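Local coordinates for protein immunomodulatory active chitinase (Trichuris suis, PDB 6G9C) that probably binds and hydrolyses chitin as a family 18 glycosyl hydrolase and has immunomodulatory activity in inflammatory lung disease, at residues Phe76-Tyr90 against Lys131-Phe145. Sequence-based numbering, arbitrary orientation.
Sequences FTVDQFEWNDIDVLY and KFISSLVSFLQQNKF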
ATOM      1  N   PHE A  76      -8.583 -23.935 -14.931  1.00 42.67           N
ATOM      2  CA  PHE A  76      -8.240 -22.629 -15.516  1.00 42.35           C
ATOM      3  C   PHE A  76      -8.404 -21.480 -14.528  1.00 42.70           C
ATOM      4  O   PHE A  76      -8.318 -20.310 -14.944  1.00 43.37           O
ATOM      5  CB  PHE A  76      -9.050 -22.320 -16.786  1.00 39.65           C
ATOM      6  CG  PHE A  76      -9.096 -23.467 -17.769  1.00 44.00           C
ATOM      7  CD1 PHE A  76      -7.942 -24.188 -18.065  1.00 46.87           C
ATOM      8  CD2 PHE A  76     -10.282 -23.820 -18.392  1.00 50.26           C
ATOM      9  CE1 PHE A  76      -7.977 -25.241 -18.963  1.00 41.12           C
ATOM     10  CE2 PHE A  76     -10.318 -24.873 -19.294  1.00 48.45           C
ATOM     11  CZ  PHE A  76      -9.161 -25.584 -19.574  1.00 41.88           C
ATOM     12  N   THR A  77      -8.638 -21.750 -13.246  1.00 44.89           N
ATOM     13  CA  THR A  77      -8.663 -20.684 -12.254  1.00 46.34           C
ATOM     14  C   THR A  77      -7.254 -20.414 -11.716  1.00 44.23           C
ATOM     15  O   THR A  77      -6.345 -21.237 -11.843  1.00 39.46           O
ATOM     16  CB  THR A  77      -9.615 -21.032 -11.107  1.00 44.43           C
ATOM     17  OG1 THR A  77      -9.165 -22.225 -10.458  1.00 42.94           O
ATOM     18  CG2 THR A  77     -11.048 -21.239 -11.623  1.00 49.15           C
ATOM     19  N   VAL A  78      -7.077 -19.231 -11.124  1.00 37.90           N
ATOM     20  CA  VAL A  78      -5.780 -18.759 -10.644  1.00 36.81           C
ATOM     21  C   VAL A  78      -5.737 -18.838  -9.123  1.00 39.97           C
ATOM     22  O   VAL A  78      -6.739 -18.564  -8.451  1.00 40.06           O
ATOM     23  CB  VAL A  78      -5.499 -17.321 -11.122  1.00 38.60           C
ATOM     24  CG1 VAL A  78      -4.165 -16.812 -10.549  1.00 35.38           C
ATOM     25  CG2 VAL A  78      -5.473 -17.266 -12.632  1.00 40.28           C
ATOM     26  N   ASP A  79      -4.566 -19.189  -8.583  1.00 39.46           N
ATOM     27  CA  ASP A  79      -4.385 -19.277  -7.142  1.00 40.34           C
ATOM     28  C   ASP A  79      -2.906 -19.134  -6.802  1.00 38.80           C
ATOM     29  O   ASP A  79      -2.028 -19.172  -7.675  1.00 37.20           O
ATOM     30  CB  ASP A  79      -4.934 -20.593  -6.591  1.00 45.87           C
ATOM     31  CG  ASP A  79      -5.407 -20.466  -5.157  1.00 59.37           C
ATOM     32  OD1 ASP A  79      -5.191 -19.392  -4.546  1.00 55.10           O
ATOM     33  OD2 ASP A  79      -6.002 -21.439  -4.646  1.00 65.93           O
ATOM     34  N   GLN A  80      -2.642 -18.965  -5.508  1.00 37.99           N
ATOM     35  CA  GLN A  80      -1.266 -18.887  -5.038  1.00 38.98           C
ATOM     36  C   GLN A  80      -0.571 -20.224  -5.247  1.00 39.90           C
ATOM     37  O   GLN A  80      -1.198 -21.290  -5.241  1.00 40.34           O
ATOM     38  CB  GLN A  80      -1.224 -18.503  -3.557  1.00 39.57           C
ATOM     39  CG  GLN A  80      -1.858 -19.542  -2.652  1.00 40.29           C
ATOM     40  CD  GLN A  80      -1.643 -19.250  -1.180  1.00 47.36           C
ATOM     41  OE1 GLN A  80      -1.117 -18.200  -0.812  1.00 42.17           O
ATOM     42  NE2 GLN A  80      -2.042 -20.185  -0.331  1.00 53.13           N
ATOM     43  N   PHE A  81       0.732 -20.163  -5.455  1.00 41.10           N
ATOM     44  CA  PHE A  81       1.500 -21.384  -5.627  1.00 40.07           C
ATOM     45  C   PHE A  81       2.094 -21.857  -4.308  1.00 41.42           C
ATOM     46  O   PHE A  81       1.979 -23.037  -3.960  1.00 49.56           O
ATOM     47  CB  PHE A  81       2.603 -21.167  -6.665  1.00 42.52           C
ATOM     48  CG  PHE A  81       3.130 -22.439  -7.249  1.00 53.54           C
ATOM     49  CD1 PHE A  81       3.987 -23.248  -6.520  1.00 63.02           C
ATOM     50  CD2 PHE A  81       2.759 -22.836  -8.519  1.00 57.09           C
ATOM     51  CE1 PHE A  81       4.468 -24.428  -7.054  1.00 65.44           C
ATOM     52  CE2 PHE A  81       3.235 -24.013  -9.057  1.00 58.03           C
ATOM     53  CZ  PHE A  81       4.090 -24.810  -8.326  1.00 62.62           C
ATOM     54  N   GLU A  82       2.721 -20.953  -3.562  1.00 39.25           N
ATOM     55  CA  GLU A  82       3.349 -21.321  -2.303  1.00 43.41           C
ATOM     56  C   GLU A  82       2.390 -21.069  -1.149  1.00 46.77           C
ATOM     57  O   GLU A  82       1.588 -20.130  -1.174  1.00 44.94           O
ATOM     58  CB  GLU A  82       4.650 -20.541  -2.082  1.00 43.80           C
ATOM     59  CG  GLU A  82       5.807 -20.970  -2.988  1.00 40.05           C
ATOM     60  CD  GLU A  82       6.224 -22.419  -2.767  1.00 41.94           C
ATOM     61  OE1 GLU A  82       5.994 -22.957  -1.668  1.00 43.59           O
ATOM     62  OE2 GLU A  82       6.784 -23.026  -3.698  1.00 46.35           O
ATOM     63  N   TRP A  83       2.500 -21.921  -0.128  1.00 43.60           N
ATOM     64  CA  TRP A  83       1.585 -21.916   1.004  1.00 49.77           C
ATOM     65  C   TRP A  83       1.493 -20.560   1.691  1.00 51.91           C
ATOM     66  O   TRP A  83       0.499 -20.296   2.378  1.00 49.70           O
ATOM     67  CB  TRP A  83       2.034 -22.965   2.021  1.00 50.13           C
ATOM     68  CG  TRP A  83       3.306 -22.579   2.709  1.00 54.47           C
ATOM     69  CD1 TRP A  83       4.582 -22.733   2.232  1.00 48.21           C
ATOM     70  CD2 TRP A  83       3.431 -21.953   3.993  1.00 58.40           C
ATOM     71  NE1 TRP A  83       5.489 -22.246   3.146  1.00 55.83           N
ATOM     72  CE2 TRP A  83       4.809 -21.765   4.236  1.00 55.36           C
ATOM     73  CE3 TRP A  83       2.511 -21.535   4.962  1.00 60.44           C
ATOM     74  CZ2 TRP A  83       5.287 -21.177   5.406  1.00 55.47           C
ATOM     75  CZ3 TRP A  83       2.988 -20.953   6.123  1.00 62.79           C
ATOM     76  CH2 TRP A  83       4.362 -20.781   6.336  1.00 59.16           C
ATOM     77  N   ASN A  84       2.504 -19.699   1.542  1.00 45.45           N
ATOM     78  CA  ASN A  84       2.535 -18.423   2.247  1.00 41.50           C
ATOM     79  C   ASN A  84       2.574 -17.230   1.298  1.00 42.81           C
ATOM     80  O   ASN A  84       2.989 -16.143   1.706  1.00 44.21           O
ATOM     81  CB  ASN A  84       3.716 -18.374   3.227  1.00 39.56           C
ATOM     82  CG  ASN A  84       5.066 -18.595   2.549  1.00 42.31           C
ATOM     83  OD1 ASN A  84       5.138 -19.077   1.421  1.00 40.60           O
ATOM     84  ND2 ASN A  84       6.145 -18.255   3.253  1.00 40.53           N
ATOM     85  N   ASP A  85       2.155 -17.405   0.041  1.00 42.64           N
ATOM     86  CA  ASP A  85       2.128 -16.283  -0.897  1.00 35.55           C
ATOM     87  C   ASP A  85       1.164 -15.199  -0.420  1.00 44.81           C
ATOM     88  O   ASP A  85       1.569 -14.065  -0.131  1.00 40.49           O
ATOM     89  CB  ASP A  85       1.724 -16.763  -2.295  1.00 36.45           C
ATOM     90  CG  ASP A  85       2.872 -17.390  -3.074  1.00 38.54           C
ATOM     91  OD1 ASP A  85       4.036 -16.973  -2.891  1.00 40.84           O
ATOM     92  OD2 ASP A  85       2.599 -18.306  -3.882  1.00 39.20           O
ATOM     93  N   ILE A  86      -0.127 -15.540  -0.340  1.00 42.35           N
ATOM     94  CA  ILE A  86      -1.161 -14.558  -0.013  1.00 40.18           C
ATOM     95  C   ILE A  86      -0.966 -14.016   1.392  1.00 41.60           C
ATOM     96  O   ILE A  86      -1.085 -12.807   1.624  1.00 43.92           O
ATOM     97  CB  ILE A  86      -2.557 -15.183  -0.181  1.00 44.09           C
ATOM     98  CG1 ILE A  86      -2.906 -15.324  -1.660  1.00 42.91           C
ATOM     99  CG2 ILE A  86      -3.609 -14.355   0.542  1.00 50.25           C
ATOM    100  CD1 ILE A  86      -4.013 -16.339  -1.921  1.00 45.39           C
ATOM    101  N   ASP A  87      -0.636 -14.892   2.345  1.00 42.81           N
ATOM    102  CA  ASP A  87      -0.553 -14.494   3.745  1.00 47.25           C
ATOM    103  C   ASP A  87       0.719 -13.721   4.080  1.00 49.87           C
ATOM    104  O   ASP A  87       0.690 -12.862   4.966  1.00 53.24           O
ATOM    105  CB  ASP A  87      -0.656 -15.732   4.641  1.00 54.56           C
ATOM    106  CG  ASP A  87      -2.062 -16.307   4.677  1.00 59.41           C
ATOM    107  OD1 ASP A  87      -2.987 -15.632   4.183  1.00 58.16           O
ATOM    108  OD2 ASP A  87      -2.242 -17.432   5.193  1.00 63.76           O
ATOM    109  N   VAL A  88       1.844 -14.003   3.416  1.00 44.97           N
ATOM    110  CA  VAL A  88       3.121 -13.467   3.885  1.00 44.81           C
ATOM    111  C   VAL A  88       3.874 -12.740   2.777  1.00 43.22           C
ATOM    112  O   VAL A  88       4.221 -11.561   2.916  1.00 40.48           O
ATOM    113  CB  VAL A  88       3.997 -14.588   4.483  1.00 45.61           C
ATOM    114  CG1 VAL A  88       5.330 -14.034   4.940  1.00 40.70           C
ATOM    115  CG2 VAL A  88       3.287 -15.260   5.657  1.00 53.70           C
ATOM    116  N   LEU A  89       4.126 -13.430   1.665  1.00 35.83           N
ATOM    117  CA  LEU A  89       5.076 -12.915   0.686  1.00 34.75           C
ATOM    118  C   LEU A  89       4.485 -11.806  -0.180  1.00 34.51           C
ATOM    119  O   LEU A  89       5.165 -10.802  -0.426  1.00 34.95           O
ATOM    120  CB  LEU A  89       5.603 -14.059  -0.187  1.00 33.14           C
ATOM    121  CG  LEU A  89       6.386 -15.147   0.549  1.00 38.80           C
ATOM    122  CD1 LEU A  89       6.917 -16.150  -0.474  1.00 39.59           C
ATOM    123  CD2 LEU A  89       7.540 -14.546   1.389  1.00 35.29           C
ATOM    124  N   TYR A  90       3.254 -11.972  -0.687  1.00 37.16           N
ATOM    125  CA  TYR A  90       2.617 -10.879  -1.424  1.00 35.11           C
ATOM    126  C   TYR A  90       2.617  -9.583  -0.623  1.00 38.79           C
ATOM    127  O   TYR A  90       3.091  -8.559  -1.147  1.00 36.17           O
ATOM    128  CB  TYR A  90       1.161 -11.196  -1.816  1.00 32.18           C
ATOM    129  CG  TYR A  90       0.914 -12.283  -2.846  1.00 31.54           C
ATOM    130  CD1 TYR A  90       1.952 -12.869  -3.572  1.00 32.08           C
ATOM    131  CD2 TYR A  90      -0.388 -12.722  -3.087  1.00 33.39           C
ATOM    132  CE1 TYR A  90       1.685 -13.871  -4.514  1.00 32.53           C
ATOM    133  CE2 TYR A  90      -0.654 -13.707  -4.006  1.00 30.79           C
ATOM    134  CZ  TYR A  90       0.376 -14.277  -4.722  1.00 31.86           C
ATOM    135  OH  TYR A  90       0.062 -15.267  -5.636  1.00 35.53           O
ATOM    136  N   LYS A 131     -13.170 -17.753 -18.446  1.00 43.77           N
ATOM    137  CA  LYS A 131     -13.114 -18.281 -17.089  1.00 45.05           C
ATOM    138  C   LYS A 131     -11.785 -17.934 -16.434  1.00 44.93           C
ATOM    139  O   LYS A 131     -11.743 -17.456 -15.295  1.00 43.68           O
ATOM    140  CB  LYS A 131     -13.329 -19.795 -17.099  1.00 47.47           C
ATOM    141  CG  LYS A 131     -13.461 -20.367 -15.702  1.00 51.81           C
ATOM    142  CD  LYS A 131     -13.635 -21.871 -15.710  1.00 54.11           C
ATOM    143  CE  LYS A 131     -13.647 -22.407 -14.288  1.00 58.08           C
ATOM    144  NZ  LYS A 131     -14.034 -23.843 -14.224  1.00 64.48           N
ATOM    145  N   PHE A 132     -10.683 -18.164 -17.150  1.00 37.67           N
ATOM    146  CA  PHE A 132      -9.365 -17.793 -16.641  1.00 32.46           C
ATOM    147  C   PHE A 132      -9.274 -16.296 -16.357  1.00 36.61           C
ATOM    148  O   PHE A 132      -8.792 -15.881 -15.295  1.00 36.14           O
ATOM    149  CB  PHE A 132      -8.293 -18.213 -17.643  1.00 33.58           C
ATOM    150  CG  PHE A 132      -6.966 -17.555 -17.416  1.00 36.17           C
ATOM    151  CD1 PHE A 132      -6.186 -17.916 -16.338  1.00 35.80           C
ATOM    152  CD2 PHE A 132      -6.502 -16.568 -18.273  1.00 35.33           C
ATOM    153  CE1 PHE A 132      -4.967 -17.320 -16.113  1.00 37.71           C
ATOM    154  CE2 PHE A 132      -5.282 -15.965 -18.056  1.00 35.80           C
ATOM    155  CZ  PHE A 132      -4.507 -16.345 -16.971  1.00 38.42           C
ATOM    156  N   ILE A 133      -9.708 -15.467 -17.309  1.00 35.34           N
ATOM    157  CA  ILE A 133      -9.547 -14.016 -17.170  1.00 36.61           C
ATOM    158  C   ILE A 133     -10.327 -13.492 -15.962  1.00 37.18           C
ATOM    159  O   ILE A 133      -9.823 -12.661 -15.195  1.00 37.54           O
ATOM    160  CB  ILE A 133      -9.972 -13.311 -18.473  1.00 40.66           C
ATOM    161  CG1 ILE A 133      -8.922 -13.506 -19.569  1.00 37.04           C
ATOM    162  CG2 ILE A 133     -10.193 -11.833 -18.242  1.00 37.35           C
ATOM    163  CD1 ILE A 133      -9.422 -13.100 -20.948  1.00 42.76           C
ATOM    164  N   SER A 134     -11.564 -13.972 -15.773  1.00 40.20           N
ATOM    165  CA  SER A 134     -12.349 -13.569 -14.604  1.00 39.57           C
ATOM    166  C   SER A 134     -11.657 -13.983 -13.313  1.00 43.37           C
ATOM    167  O   SER A 134     -11.599 -13.207 -12.350  1.00 38.43           O
ATOM    168  CB  SER A 134     -13.752 -14.173 -14.662  1.00 42.62           C
ATOM    169  OG  SER A 134     -14.499 -13.607 -15.723  1.00 52.82           O
ATOM    170  N   SER A 135     -11.127 -15.208 -13.280  1.00 40.10           N
ATOM    171  CA  SER A 135     -10.394 -15.680 -12.111  1.00 41.96           C
ATOM    172  C   SER A 135      -9.153 -14.834 -11.858  1.00 35.63           C
ATOM    173  O   SER A 135      -8.847 -14.485 -10.713  1.00 36.84           O
ATOM    174  CB  SER A 135     -10.009 -17.145 -12.304  1.00 42.23           C
ATOM    175  OG  SER A 135      -9.320 -17.636 -11.170  1.00 42.16           O
ATOM    176  N   LEU A 136      -8.423 -14.502 -12.918  1.00 36.65           N
ATOM    177  CA  LEU A 136      -7.187 -13.742 -12.771  1.00 33.44           C
ATOM    178  C   LEU A 136      -7.464 -12.324 -12.283  1.00 32.11           C
ATOM    179  O   LEU A 136      -6.791 -11.823 -11.370  1.00 33.16           O
ATOM    180  CB  LEU A 136      -6.462 -13.721 -14.112  1.00 34.85           C
ATOM    181  CG  LEU A 136      -5.324 -12.725 -14.219  1.00 29.58           C
ATOM    182  CD1 LEU A 136      -4.164 -13.184 -13.337  1.00 30.77           C
ATOM    183  CD2 LEU A 136      -4.879 -12.549 -15.659  1.00 33.56           C
ATOM    184  N   VAL A 137      -8.458 -11.661 -12.880  1.00 33.89           N
ATOM    185  CA  VAL A 137      -8.757 -10.279 -12.508  1.00 37.36           C
ATOM    186  C   VAL A 137      -9.136 -10.196 -11.039  1.00 38.35           C
ATOM    187  O   VAL A 137      -8.680  -9.296 -10.310  1.00 36.49           O
ATOM    188  CB  VAL A 137      -9.857  -9.706 -13.420  1.00 47.75           C
ATOM    189  CG1 VAL A 137     -10.616  -8.617 -12.705  1.00 57.98           C
ATOM    190  CG2 VAL A 137      -9.236  -9.168 -14.686  1.00 44.44           C
ATOM    191  N   SER A 138      -9.931 -11.160 -10.569  1.00 33.53           N
ATOM    192  CA  SER A 138     -10.280 -11.207  -9.154  1.00 35.43           C
ATOM    193  C   SER A 138      -9.040 -11.405  -8.290  1.00 38.01           C
ATOM    194  O   SER A 138      -8.857 -10.710  -7.284  1.00 38.20           O
ATOM    195  CB  SER A 138     -11.301 -12.318  -8.900  1.00 36.20           C
ATOM    196  OG  SER A 138     -12.492 -12.081  -9.633  1.00 45.10           O
ATOM    197  N   PHE A 139      -8.170 -12.342  -8.676  1.00 35.72           N
ATOM    198  CA  PHE A 139      -6.976 -12.626  -7.885  1.00 37.37           C
ATOM    199  C   PHE A 139      -6.052 -11.419  -7.833  1.00 31.99           C
ATOM    200  O   PHE A 139      -5.478 -11.114  -6.781  1.00 36.32           O
ATOM    201  CB  PHE A 139      -6.234 -13.836  -8.464  1.00 30.50           C
ATOM    202  CG  PHE A 139      -5.197 -14.416  -7.542  1.00 32.84           C
ATOM    203  CD1 PHE A 139      -5.555 -15.309  -6.545  1.00 39.49           C
ATOM    204  CD2 PHE A 139      -3.854 -14.070  -7.679  1.00 34.50           C
ATOM    205  CE1 PHE A 139      -4.589 -15.855  -5.695  1.00 37.94           C
ATOM    206  CE2 PHE A 139      -2.880 -14.606  -6.831  1.00 35.31           C
ATOM    207  CZ  PHE A 139      -3.246 -15.496  -5.839  1.00 36.79           C
ATOM    208  N   LEU A 140      -5.899 -10.722  -8.962  1.00 32.12           N
ATOM    209  CA  LEU A 140      -5.030  -9.551  -9.014  1.00 33.49           C
ATOM    210  C   LEU A 140      -5.530  -8.459  -8.079  1.00 39.64           C
ATOM    211  O   LEU A 140      -4.761  -7.914  -7.276  1.00 33.57           O
ATOM    212  CB  LEU A 140      -4.934  -9.026 -10.448  1.00 31.54           C
ATOM    213  CG  LEU A 140      -4.152  -9.885 -11.457  1.00 32.28           C
ATOM    214  CD1 LEU A 140      -4.355  -9.359 -12.878  1.00 28.19           C
ATOM    215  CD2 LEU A 140      -2.655  -9.996 -11.094  1.00 32.87           C
ATOM    216  N   GLN A 141      -6.825  -8.129  -8.165  1.00 36.44           N
ATOM    217  CA  GLN A 141      -7.353  -7.029  -7.363  1.00 42.94           C
ATOM    218  C   GLN A 141      -7.445  -7.406  -5.890  1.00 41.53           C
ATOM    219  O   GLN A 141      -7.194  -6.564  -5.019  1.00 39.27           O
ATOM    220  CB  GLN A 141      -8.720  -6.571  -7.889  1.00 48.32           C
ATOM    221  CG  GLN A 141      -8.655  -5.866  -9.248  1.00 58.16           C
ATOM    222  CD  GLN A 141      -9.510  -4.593  -9.315  1.00 69.72           C
ATOM    223  OE1 GLN A 141     -10.662  -4.577  -8.882  1.00 73.69           O
ATOM    224  NE2 GLN A 141      -8.945  -3.527  -9.879  1.00 66.06           N
ATOM    225  N   GLN A 142      -7.795  -8.663  -5.583  1.00 36.10           N
ATOM    226  CA  GLN A 142      -7.859  -9.082  -4.186  1.00 38.08           C
ATOM    227  C   GLN A 142      -6.501  -8.939  -3.508  1.00 38.56           C
ATOM    228  O   GLN A 142      -6.434  -8.663  -2.307  1.00 39.60           O
ATOM    229  CB  GLN A 142      -8.343 -10.530  -4.069  1.00 41.31           C
ATOM    230  CG  GLN A 142      -9.835 -10.743  -4.379  1.00 46.98           C
ATOM    231  CD  GLN A 142     -10.194 -12.203  -4.684  1.00 48.79           C
ATOM    232  OE1 GLN A 142      -9.322 -13.059  -4.869  1.00 45.92           O
ATOM    233  NE2 GLN A 142     -11.492 -12.483  -4.750  1.00 53.15           N
ATOM    234  N   ASN A 143      -5.414  -9.099  -4.259  1.00 32.52           N
ATOM    235  CA  ASN A 143      -4.084  -9.146  -3.678  1.00 34.32           C
ATOM    236  C   ASN A 143      -3.262  -7.906  -3.999  1.00 35.75           C
ATOM    237  O   ASN A 143      -2.049  -7.877  -3.719  1.00 34.74           O
ATOM    238  CB  ASN A 143      -3.381 -10.432  -4.122  1.00 34.18           C
ATOM    239  CG  ASN A 143      -4.009 -11.669  -3.483  1.00 39.75           C
ATOM    240  OD1 ASN A 143      -3.852 -11.903  -2.284  1.00 37.37           O
ATOM    241  ND2 ASN A 143      -4.754 -12.439  -4.269  1.00 39.79           N
ATOM    242  N   LYS A 144      -3.908  -6.866  -4.542  1.00 33.25           N
ATOM    243  CA  LYS A 144      -3.341  -5.523  -4.676  1.00 37.68           C
ATOM    244  C   LYS A 144      -2.231  -5.458  -5.717  1.00 37.07           C
ATOM    245  O   LYS A 144      -1.342  -4.612  -5.619  1.00 34.04           O
ATOM    246  CB  LYS A 144      -2.818  -4.997  -3.327  1.00 35.87           C
ATOM    247  CG  LYS A 144      -3.808  -5.106  -2.179  1.00 44.02           C
ATOM    248  CD  LYS A 144      -5.043  -4.278  -2.435  1.00 49.36           C
ATOM    249  CE  LYS A 144      -5.518  -3.611  -1.149  1.00 59.44           C
ATOM    250  NZ  LYS A 144      -5.759  -4.594  -0.059  1.00 61.78           N
ATOM    251  N   PHE A 145      -2.255  -6.340  -6.715  1.00 32.16           N
ATOM    252  CA  PHE A 145      -1.263  -6.271  -7.776  1.00 28.36           C
ATOM    253  C   PHE A 145      -1.542  -5.097  -8.713  1.00 26.70           C
ATOM    254  O   PHE A 145      -2.682  -4.635  -8.864  1.00 28.87           O
ATOM    255  CB  PHE A 145      -1.216  -7.587  -8.567  1.00 29.69           C
ATOM    256  CG  PHE A 145      -0.484  -8.686  -7.843  1.00 28.45           C
ATOM    257  CD1 PHE A 145       0.902  -8.751  -7.883  1.00 27.30           C
ATOM    258  CD2 PHE A 145      -1.175  -9.621  -7.094  1.00 30.45           C
ATOM    259  CE1 PHE A 145       1.592  -9.741  -7.194  1.00 28.45           C
ATOM    260  CE2 PHE A 145      -0.492 -10.627  -6.409  1.00 31.53           C
ATOM    261  CZ  PHE A 145       0.891 -10.679  -6.455  1.00 30.53           C
TER
HETATM  262  O   HOH W   1      -2.222 -10.931  -0.451  1.00 42.42           O
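Val78 and Phe139 lie at the tight centre of this contact, where the short strand 78-79 and helix 85-94 pack against helix 126-142 on the outside of the TIM barrel characteristic of glycosyl hydrolase family 18. Strand 78-79 pairs antiparallel with barrel strand 64-72. The CB of Val78 points toward helix 126-142, and with CG1 anti to the backbone N (chi1 177°) one methyl falls on Phe139 and the other on Phe132. Val78 CG1 sits over the face of the Phe139 ring in a CH-pi contact, 4.3 Å from its centroid, while Val78 CG2 reaches Phe132 CE1 at 3.5 Å. At the border of this core Ser135 OG accepts a nearly straight hydrogen bond from Val78 N at 2.8 Å. Tyr90 approaches the CE2-CZ rim of the Phe139 ring, rim to rim with the planes at 85°; Tyr90 OH lies at that edge, in the ring plane, 3.2 Å from Phe139 CE2. Tyr90 completes an aromatic cluster by receiving on one face the edge of Phe145, whose CZ stands over the ring centre, a T-shaped pair with centroids 4.9 Å apart. Leu107 of strand 104-110 touches both phenylalanines and ties the cluster to the barrel wall.

On the loose, solvent side the extended chain of Lys131 merely brushes Thr77, Lys131 CE to Thr77 CG2 at 3.9 Å, and the Thr77 hydroxyl turns to Asp75 and Asn73 instead. At the other end of the contact, past the last turn of helix 126-142, Asn143 packs its OD1 on Ile86 and Tyr90. Its amide is fixed from both ends: ND2 lies above the face of Phe139 and donates to a lone pair of Phe139 O, whereas Asn143 OD1 accepts at 2.6 Å from a water that also donates to Ile86 O.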